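Shikimate dehydrogenase-like protein HI_0607 (Haemophilus influenzae, PDB 1NPY) catalyses the NADP+-dependent oxidation of shikimate to 3-dehydroshikimate in vitro, but so weakly that its biological substrate may be another compound. Local coordinates at residues Val122-Ser127 with Ile178-Thr183; Lys145-Ala150 with Ala166-Leu171. All coordinates share one frame; numbering follows the deposited sequence.

Interaction 1. Residues Val122-Ser127 with Ile178-Thr183; sequences VIVHGS and ILVNVT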
ATOM      1  N   VAL A 122       6.695  14.331 -11.737  1.00 14.88           N
ATOM      2  CA  VAL A 122       5.599  13.601 -11.090  1.00 13.93           C
ATOM      3  C   VAL A 122       4.604  14.581 -10.461  1.00 13.61           C
ATOM      4  O   VAL A 122       5.005  15.561  -9.855  1.00 14.16           O
ATOM      5  CB  VAL A 122       6.138  12.700  -9.963  1.00 13.86           C
ATOM      6  CG1 VAL A 122       5.018  11.862  -9.342  1.00 14.21           C
ATOM      7  CG2 VAL A 122       7.224  11.791 -10.536  1.00 13.90           C
ATOM      8  N   ILE A 123       3.303  14.318 -10.590  1.00 12.84           N
ATOM      9  CA  ILE A 123       2.286  14.971  -9.772  1.00 12.43           C
ATOM     10  C   ILE A 123       1.475  13.927  -9.032  1.00 11.93           C
ATOM     11  O   ILE A 123       0.966  12.989  -9.647  1.00 10.90           O
ATOM     12  CB  ILE A 123       1.362  15.892 -10.607  1.00 12.17           C
ATOM     13  CG1 ILE A 123       2.166  17.039 -11.217  1.00 13.68           C
ATOM     14  CG2 ILE A 123       0.203  16.407  -9.746  1.00 14.59           C
ATOM     15  CD1 ILE A 123       1.249  17.985 -12.015  1.00 14.95           C
ATOM     16  N   VAL A 124       1.425  14.055  -7.709  1.00 12.26           N
ATOM     17  CA  VAL A 124       0.584  13.244  -6.842  1.00 12.20           C
ATOM     18  C   VAL A 124      -0.681  14.028  -6.477  1.00 12.83           C
ATOM     19  O   VAL A 124      -0.593  15.128  -5.931  1.00 12.69           O
ATOM     20  CB  VAL A 124       1.331  12.840  -5.551  1.00 13.27           C
ATOM     21  CG1 VAL A 124       0.414  12.080  -4.626  1.00 14.30           C
ATOM     22  CG2 VAL A 124       2.574  11.992  -5.848  1.00 13.79           C
ATOM     23  N   HIS A 125      -1.853  13.507  -6.834  1.00 12.69           N
ATOM     24  CA  HIS A 125      -3.124  14.085  -6.436  1.00 12.78           C
ATOM     25  C   HIS A 125      -3.569  13.387  -5.159  1.00 13.21           C
ATOM     26  O   HIS A 125      -3.927  12.214  -5.154  1.00 14.65           O
ATOM     27  CB  HIS A 125      -4.156  13.915  -7.555  1.00 12.01           C
ATOM     28  CG  HIS A 125      -5.429  14.677  -7.351  1.00 14.09           C
ATOM     29  ND1 HIS A 125      -6.461  14.637  -8.265  1.00 14.81           N
ATOM     30  CD2 HIS A 125      -5.804  15.566  -6.403  1.00 17.53           C
ATOM     31  CE1 HIS A 125      -7.433  15.441  -7.868  1.00 14.36           C
ATOM     32  NE2 HIS A 125      -7.063  16.010  -6.733  1.00 14.21           N
ATOM     33  N   GLY A 126      -3.561  14.137  -4.065  1.00 13.42           N
ATOM     34  CA  GLY A 126      -4.058  13.675  -2.784  1.00 14.39           C
ATOM     35  C   GLY A 126      -3.037  13.894  -1.683  1.00 14.02           C
ATOM     36  O   GLY A 126      -1.861  14.112  -1.949  1.00 14.08           O
ATOM     37  N   SER A 127      -3.503  13.882  -0.438  1.00 15.59           N
ATOM     38  CA  SER A 127      -2.636  14.170   0.701  1.00 15.04           C
ATOM     39  C   SER A 127      -2.845  13.175   1.824  1.00 15.78           C
ATOM     40  O   SER A 127      -2.250  13.337   2.885  1.00 16.37           O
ATOM     41  CB  SER A 127      -2.826  15.604   1.207  1.00 15.48           C
ATOM     42  OG  SER A 127      -4.131  15.780   1.735  1.00 14.48           O
ATOM     43  N   ILE A 178       4.313  11.670 -15.051  1.00 12.55           N
ATOM     44  CA  ILE A 178       3.782  10.616 -14.207  1.00 11.97           C
ATOM     45  C   ILE A 178       2.690  11.227 -13.334  1.00 11.84           C
ATOM     46  O   ILE A 178       2.945  12.107 -12.506  1.00 11.40           O
ATOM     47  CB  ILE A 178       4.884   9.962 -13.349  1.00 12.68           C
ATOM     48  CG1 ILE A 178       5.963   9.330 -14.239  1.00 12.36           C
ATOM     49  CG2 ILE A 178       4.324   8.896 -12.444  1.00 13.02           C
ATOM     50  CD1 ILE A 178       7.227   8.870 -13.486  1.00 15.12           C
ATOM     51  N   LEU A 179       1.469  10.736 -13.517  1.00  9.62           N
ATOM     52  CA  LEU A 179       0.327  11.161 -12.718  1.00 10.15           C
ATOM     53  C   LEU A 179      -0.078  10.070 -11.741  1.00  8.20           C
ATOM     54  O   LEU A 179      -0.310   8.930 -12.139  1.00  9.60           O
ATOM     55  CB  LEU A 179      -0.866  11.470 -13.617  1.00  9.10           C
ATOM     56  CG  LEU A 179      -0.504  12.393 -14.780  1.00 12.22           C
ATOM     57  CD1 LEU A 179      -1.761  12.567 -15.624  1.00 12.97           C
ATOM     58  CD2 LEU A 179      -0.041  13.752 -14.291  1.00 13.12           C
ATOM     59  N   VAL A 180      -0.104  10.403 -10.456  1.00  8.44           N
ATOM     60  CA  VAL A 180      -0.452   9.419  -9.441  1.00  8.72           C
ATOM     61  C   VAL A 180      -1.695   9.892  -8.699  1.00  8.00           C
ATOM     62  O   VAL A 180      -1.734  10.998  -8.156  1.00  8.93           O
ATOM     63  CB  VAL A 180       0.677   9.189  -8.397  1.00  9.20           C
ATOM     64  CG1 VAL A 180       0.378   7.995  -7.538  1.00 10.61           C
ATOM     65  CG2 VAL A 180       2.043   9.088  -9.029  1.00 10.89           C
ATOM     66  N   ASN A 181      -2.701   9.027  -8.619  1.00  7.98           N
ATOM     67  CA  ASN A 181      -3.895   9.340  -7.855  1.00  8.84           C
ATOM     68  C   ASN A 181      -3.845   8.592  -6.520  1.00  9.81           C
ATOM     69  O   ASN A 181      -3.735   7.351  -6.498  1.00  9.85           O
ATOM     70  CB  ASN A 181      -5.179   8.926  -8.569  1.00 10.15           C
ATOM     71  CG  ASN A 181      -6.403   9.175  -7.696  1.00  9.64           C
ATOM     72  OD1 ASN A 181      -6.572  10.283  -7.197  1.00 12.04           O
ATOM     73  ND2 ASN A 181      -7.239   8.177  -7.508  1.00  8.81           N
ATOM     74  N   VAL A 182      -3.913   9.371  -5.442  1.00 10.88           N
ATOM     75  CA  VAL A 182      -4.041   8.864  -4.084  1.00 12.01           C
ATOM     76  C   VAL A 182      -5.267   9.454  -3.363  1.00 13.03           C
ATOM     77  O   VAL A 182      -5.354   9.478  -2.130  1.00 13.82           O
ATOM     78  CB  VAL A 182      -2.772   9.083  -3.229  1.00 12.47           C
ATOM     79  CG1 VAL A 182      -1.604   8.315  -3.805  1.00 14.53           C
ATOM     80  CG2 VAL A 182      -2.411  10.563  -3.032  1.00 14.58           C
ATOM     81  N   THR A 183      -6.243   9.897  -4.140  1.00 13.52           N
ATOM     82  CA  THR A 183      -7.530  10.336  -3.596  1.00 13.26           C
ATOM     83  C   THR A 183      -8.527   9.186  -3.656  1.00 14.05           C
ATOM     84  O   THR A 183      -8.263   8.141  -4.269  1.00 12.95           O
ATOM     85  CB  THR A 183      -8.164  11.505  -4.400  1.00 13.51           C
ATOM     86  OG1 THR A 183      -8.507  11.079  -5.727  1.00 11.75           O
ATOM     87  CG2 THR A 183      -7.278  12.727  -4.603  1.00 14.13           C
TER
HETATM   88  O   HOH W   1      -5.860  11.604  -0.341  1.00 20.24           O
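His125 N donates to Val180 O over 2.8 Å in a nearly straight bond. Val124 CA adds a weaker C-H...O contact to the same oxygen, at 3.5 Å. Ile178 O is met in the same way by Ile123 N and Val122 CA; Val180 N to Ile123 O and Val182 N to His125 O complete the parallel pairing of strands 122-125 and 178-181. Beta-branched residues suit these extended strands: Val122, Val124, Val180 and Ile178 lie on one face, where helix 131-140 packs on Val124, Val180 and Val182, and Val124 CG1 meets Val182 CG2 at 3.6 Å. On the other face the methyl of Thr183 sits over the His125 ring, CG2 being 3.8 Å from its centroid, while ND1 of that ring is hydrogen-bonded to Ala197 O. With Thr183 OG1 between its backbone N and carbonyl carbon (chi1 65°), CG2 is left for the ring and OG1 reaches Asn181 OD1 at 2.6 Å on a lone pair in the carbonyl plane. Thr183 N approaches the same oxygen from above that plane, making an Asx turn, and Asn181 ND2 bonds to Asp211. Where the strands end, Val182 CG2 presses on Gly126 CA at 3.5 Å, leaving no room for a CB; the Gly126 backbone (phi 128°) by itself also calls for glycine. A water links Val182 O to Ser127 N. The backbone bonds thus run right up to Gly126, and the Asx turn shapes the end of its own strand, next to Gly126 and Ser127, which probably bind NADP+.

Interaction 2. Residues Lys145-Ala150 with Ala166-Leu171; sequences KLKIYA and AYINSL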
ATOM      1  N   LYS A 145      11.670  15.755  -8.952  1.00 15.33           N
ATOM      2  CA  LYS A 145      10.703  16.660  -9.549  1.00 16.51           C
ATOM      3  C   LYS A 145       9.303  16.120  -9.301  1.00 15.63           C
ATOM      4  O   LYS A 145       8.780  15.367 -10.119  1.00 14.23           O
ATOM      5  CB  LYS A 145      10.986  16.849 -11.030  1.00 17.30           C
ATOM      6  CG  LYS A 145      12.324  17.558 -11.189  1.00 22.94           C
ATOM      7  CD  LYS A 145      12.552  18.259 -12.514  1.00 29.86           C
ATOM      8  CE  LYS A 145      14.044  18.540 -12.681  1.00 32.67           C
ATOM      9  NZ  LYS A 145      14.819  18.458 -11.392  1.00 38.65           N
ATOM     10  N   LEU A 146       8.746  16.489  -8.156  1.00 13.93           N
ATOM     11  CA  LEU A 146       7.430  16.012  -7.738  1.00 13.76           C
ATOM     12  C   LEU A 146       6.634  17.130  -7.086  1.00 14.22           C
ATOM     13  O   LEU A 146       7.158  17.944  -6.321  1.00 15.20           O
ATOM     14  CB  LEU A 146       7.573  14.804  -6.802  1.00 13.50           C
ATOM     15  CG  LEU A 146       6.298  14.062  -6.389  1.00 11.26           C
ATOM     16  CD1 LEU A 146       6.640  12.601  -6.101  1.00 14.59           C
ATOM     17  CD2 LEU A 146       5.569  14.655  -5.190  1.00 10.83           C
ATOM     18  N   LYS A 147       5.356  17.213  -7.432  1.00 14.11           N
ATOM     19  CA  LYS A 147       4.484  18.218  -6.844  1.00 15.07           C
ATOM     20  C   LYS A 147       3.292  17.479  -6.245  1.00 15.34           C
ATOM     21  O   LYS A 147       2.807  16.505  -6.826  1.00 15.19           O
ATOM     22  CB  LYS A 147       4.036  19.233  -7.896  1.00 16.08           C
ATOM     23  CG  LYS A 147       5.183  19.976  -8.546  1.00 17.63           C
ATOM     24  CD  LYS A 147       4.692  20.904  -9.648  1.00 21.00           C
ATOM     25  CE  LYS A 147       5.826  21.442 -10.499  1.00 25.10           C
ATOM     26  NZ  LYS A 147       5.334  22.176 -11.704  1.00 29.92           N
ATOM     27  N   ILE A 148       2.811  17.972  -5.110  1.00 14.89           N
ATOM     28  CA  ILE A 148       1.641  17.415  -4.447  1.00 15.38           C
ATOM     29  C   ILE A 148       0.501  18.374  -4.735  1.00 15.50           C
ATOM     30  O   ILE A 148       0.583  19.555  -4.395  1.00 16.84           O
ATOM     31  CB  ILE A 148       1.887  17.231  -2.937  1.00 15.38           C
ATOM     32  CG1 ILE A 148       2.829  16.042  -2.696  1.00 18.66           C
ATOM     33  CG2 ILE A 148       0.563  16.892  -2.234  1.00 16.35           C
ATOM     34  CD1 ILE A 148       4.222  16.390  -2.282  1.00 21.25           C
ATOM     35  N   TYR A 149      -0.503  17.868  -5.444  1.00 14.58           N
ATOM     36  CA  TYR A 149      -1.749  18.557  -5.741  1.00 15.77           C
ATOM     37  C   TYR A 149      -2.850  18.062  -4.817  1.00 15.04           C
ATOM     38  O   TYR A 149      -3.223  16.894  -4.845  1.00 14.73           O
ATOM     39  CB  TYR A 149      -2.111  18.236  -7.201  1.00 15.24           C
ATOM     40  CG  TYR A 149      -3.477  18.679  -7.674  1.00 18.52           C
ATOM     41  CD1 TYR A 149      -3.998  19.912  -7.319  1.00 23.48           C
ATOM     42  CD2 TYR A 149      -4.227  17.855  -8.512  1.00 22.14           C
ATOM     43  CE1 TYR A 149      -5.257  20.308  -7.766  1.00 28.46           C
ATOM     44  CE2 TYR A 149      -5.480  18.238  -8.960  1.00 25.82           C
ATOM     45  CZ  TYR A 149      -5.986  19.457  -8.582  1.00 28.91           C
ATOM     46  OH  TYR A 149      -7.219  19.856  -9.037  1.00 34.90           O
ATOM     47  N   ALA A 150      -3.373  18.915  -3.948  1.00 15.76           N
ATOM     48  CA  ALA A 150      -4.340  18.406  -2.991  1.00 17.09           C
ATOM     49  C   ALA A 150      -5.232  19.529  -2.505  1.00 18.67           C
ATOM     50  O   ALA A 150      -4.810  20.675  -2.459  1.00 18.19           O
ATOM     51  CB  ALA A 150      -3.660  17.773  -1.793  1.00 18.12           C
ATOM     52  N   ALA A 166       7.226  20.326  -3.776  1.00 18.73           N
ATOM     53  CA  ALA A 166       6.385  21.513  -3.795  1.00 18.43           C
ATOM     54  C   ALA A 166       4.914  21.128  -3.753  1.00 18.06           C
ATOM     55  O   ALA A 166       4.541  20.036  -4.191  1.00 16.88           O
ATOM     56  CB  ALA A 166       6.713  22.347  -5.030  1.00 18.04           C
ATOM     57  N   TYR A 167       4.110  22.055  -3.244  1.00 18.60           N
ATOM     58  CA  TYR A 167       2.666  21.940  -3.170  1.00 17.95           C
ATOM     59  C   TYR A 167       2.012  22.870  -4.179  1.00 19.54           C
ATOM     60  O   TYR A 167       2.437  24.022  -4.317  1.00 20.05           O
ATOM     61  CB  TYR A 167       2.168  22.276  -1.763  1.00 18.24           C
ATOM     62  CG  TYR A 167       0.673  22.414  -1.692  1.00 17.01           C
ATOM     63  CD1 TYR A 167      -0.152  21.293  -1.677  1.00 15.07           C
ATOM     64  CD2 TYR A 167       0.080  23.676  -1.710  1.00 19.39           C
ATOM     65  CE1 TYR A 167      -1.510  21.421  -1.650  1.00 17.62           C
ATOM     66  CE2 TYR A 167      -1.289  23.806  -1.685  1.00 17.56           C
ATOM     67  CZ  TYR A 167      -2.073  22.678  -1.663  1.00 17.78           C
ATOM     68  OH  TYR A 167      -3.442  22.796  -1.650  1.00 21.79           O
ATOM     69  N   ILE A 168       0.967  22.368  -4.832  1.00 19.49           N
ATOM     70  CA  ILE A 168       0.119  23.179  -5.707  1.00 20.52           C
ATOM     71  C   ILE A 168      -1.354  22.984  -5.376  1.00 21.84           C
ATOM     72  O   ILE A 168      -1.818  21.872  -5.098  1.00 22.15           O
ATOM     73  CB  ILE A 168       0.399  22.892  -7.205  1.00 19.75           C
ATOM     74  CG1 ILE A 168       0.166  21.407  -7.540  1.00 21.48           C
ATOM     75  CG2 ILE A 168       1.797  23.335  -7.532  1.00 18.78           C
ATOM     76  CD1 ILE A 168       0.397  21.060  -9.015  1.00 23.68           C
ATOM     77  N   ASN A 169      -2.097  24.086  -5.379  1.00 24.39           N
ATOM     78  CA  ASN A 169      -3.532  24.026  -5.128  1.00 26.68           C
ATOM     79  C   ASN A 169      -4.302  23.874  -6.439  1.00 27.08           C
ATOM     80  O   ASN A 169      -5.503  23.653  -6.388  1.00 28.26           O
ATOM     81  CB  ASN A 169      -4.014  25.228  -4.311  1.00 27.37           C
ATOM     82  CG  ASN A 169      -5.399  25.015  -3.716  1.00 31.57           C
ATOM     83  OD1 ASN A 169      -5.619  24.124  -2.893  1.00 34.29           O
ATOM     84  ND2 ASN A 169      -6.349  25.841  -4.139  1.00 35.64           N
ATOM     85  N   SER A 170      -3.639  23.928  -7.593  1.00 27.71           N
ATOM     86  CA  SER A 170      -4.295  23.600  -8.862  1.00 29.04           C
ATOM     87  C   SER A 170      -3.363  23.197 -10.001  1.00 29.01           C
ATOM     88  O   SER A 170      -2.144  23.372  -9.926  1.00 26.73           O
ATOM     89  CB  SER A 170      -5.172  24.771  -9.319  1.00 29.43           C
ATOM     90  OG  SER A 170      -4.398  25.949  -9.396  1.00 33.34           O
ATOM     91  N   LEU A 171      -3.949  22.633 -11.057  1.00 29.16           N
ATOM     92  CA  LEU A 171      -3.163  22.150 -12.187  1.00 30.67           C
ATOM     93  C   LEU A 171      -2.856  23.140 -13.317  1.00 33.34           C
ATOM     94  O   LEU A 171      -2.210  22.773 -14.296  1.00 33.49           O
ATOM     95  CB  LEU A 171      -3.837  20.907 -12.766  1.00 30.23           C
ATOM     96  CG  LEU A 171      -3.869  19.728 -11.792  1.00 27.84           C
ATOM     97  CD1 LEU A 171      -4.758  18.641 -12.381  1.00 26.97           C
ATOM     98  CD2 LEU A 171      -2.474  19.218 -11.506  1.00 26.99           C
TER
HETATM   99  O   HOH W   2      -6.908  21.932 -10.791  1.00 31.66           O
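The Tyr149 ring has Leu171 over one face, CG lying 3.8 Å from the centroid and the two side chains crossing at about a right angle, while Ile168 O and Asn169 O lie at the ring edge, in plane. The His125 ring stacks, offset, on the opposite face. The Tyr149 hydroxyl is tied back to the chain by a water 2.7 Å from Tyr149 OH and 3.1 Å from Leu171 N. The ring of Tyr167 runs along the other side of the sheet. Its chi1 of 170° swings the ring away from its own N and along the sheet past Ile148 O, bringing OH to 2.7 Å from Ala150 O and 2.8 Å from Asn169 OD1. A tyrosine fits here because its ring packs on Val153, Gln157 and Ala160 of helix 153-163 while its hydroxyl meets these polar atoms. Between the rings the backbones pair in parallel: Ile148 N bonds to Ala166 O at 2.8 Å, and Ile148 O accepts from Ile168 N. Ile168 CG1, set between its own N and carbonyl carbon (chi1 59°), rests on Tyr149 CB at 3.9 Å, whereas Lys147 on the same face leads its amine away. Strand 146-149, helix 153-163 and strand 166-168 form a beta-alpha-beta crossover, the repeating unit of a Rossmann-type nucleotide-binding domain.

In the fold
Both interactions belong to one parallel six-stranded sheet. Interaction 1 joins two central strands distant in sequence and is buried; interaction 2 joins close neighbours in the chain at the sheet's edge and is partly open to solvent. The sequence of interaction 2 is nested inside the loop that interaction 1 closes, and neighbouring strands 122-125 and 146-149 connect them. Valines and isoleucines fill the middle of interaction 1, with a polar turn at its strand end, whereas in interaction 2 two tyrosines pack through their rings and place their hydroxyls among polar atoms and water. Near the C-terminal ends of these strands the two contacts converge on the probable cofactor site, since Ala150 touches Ser127 beside the glycine-rich turn.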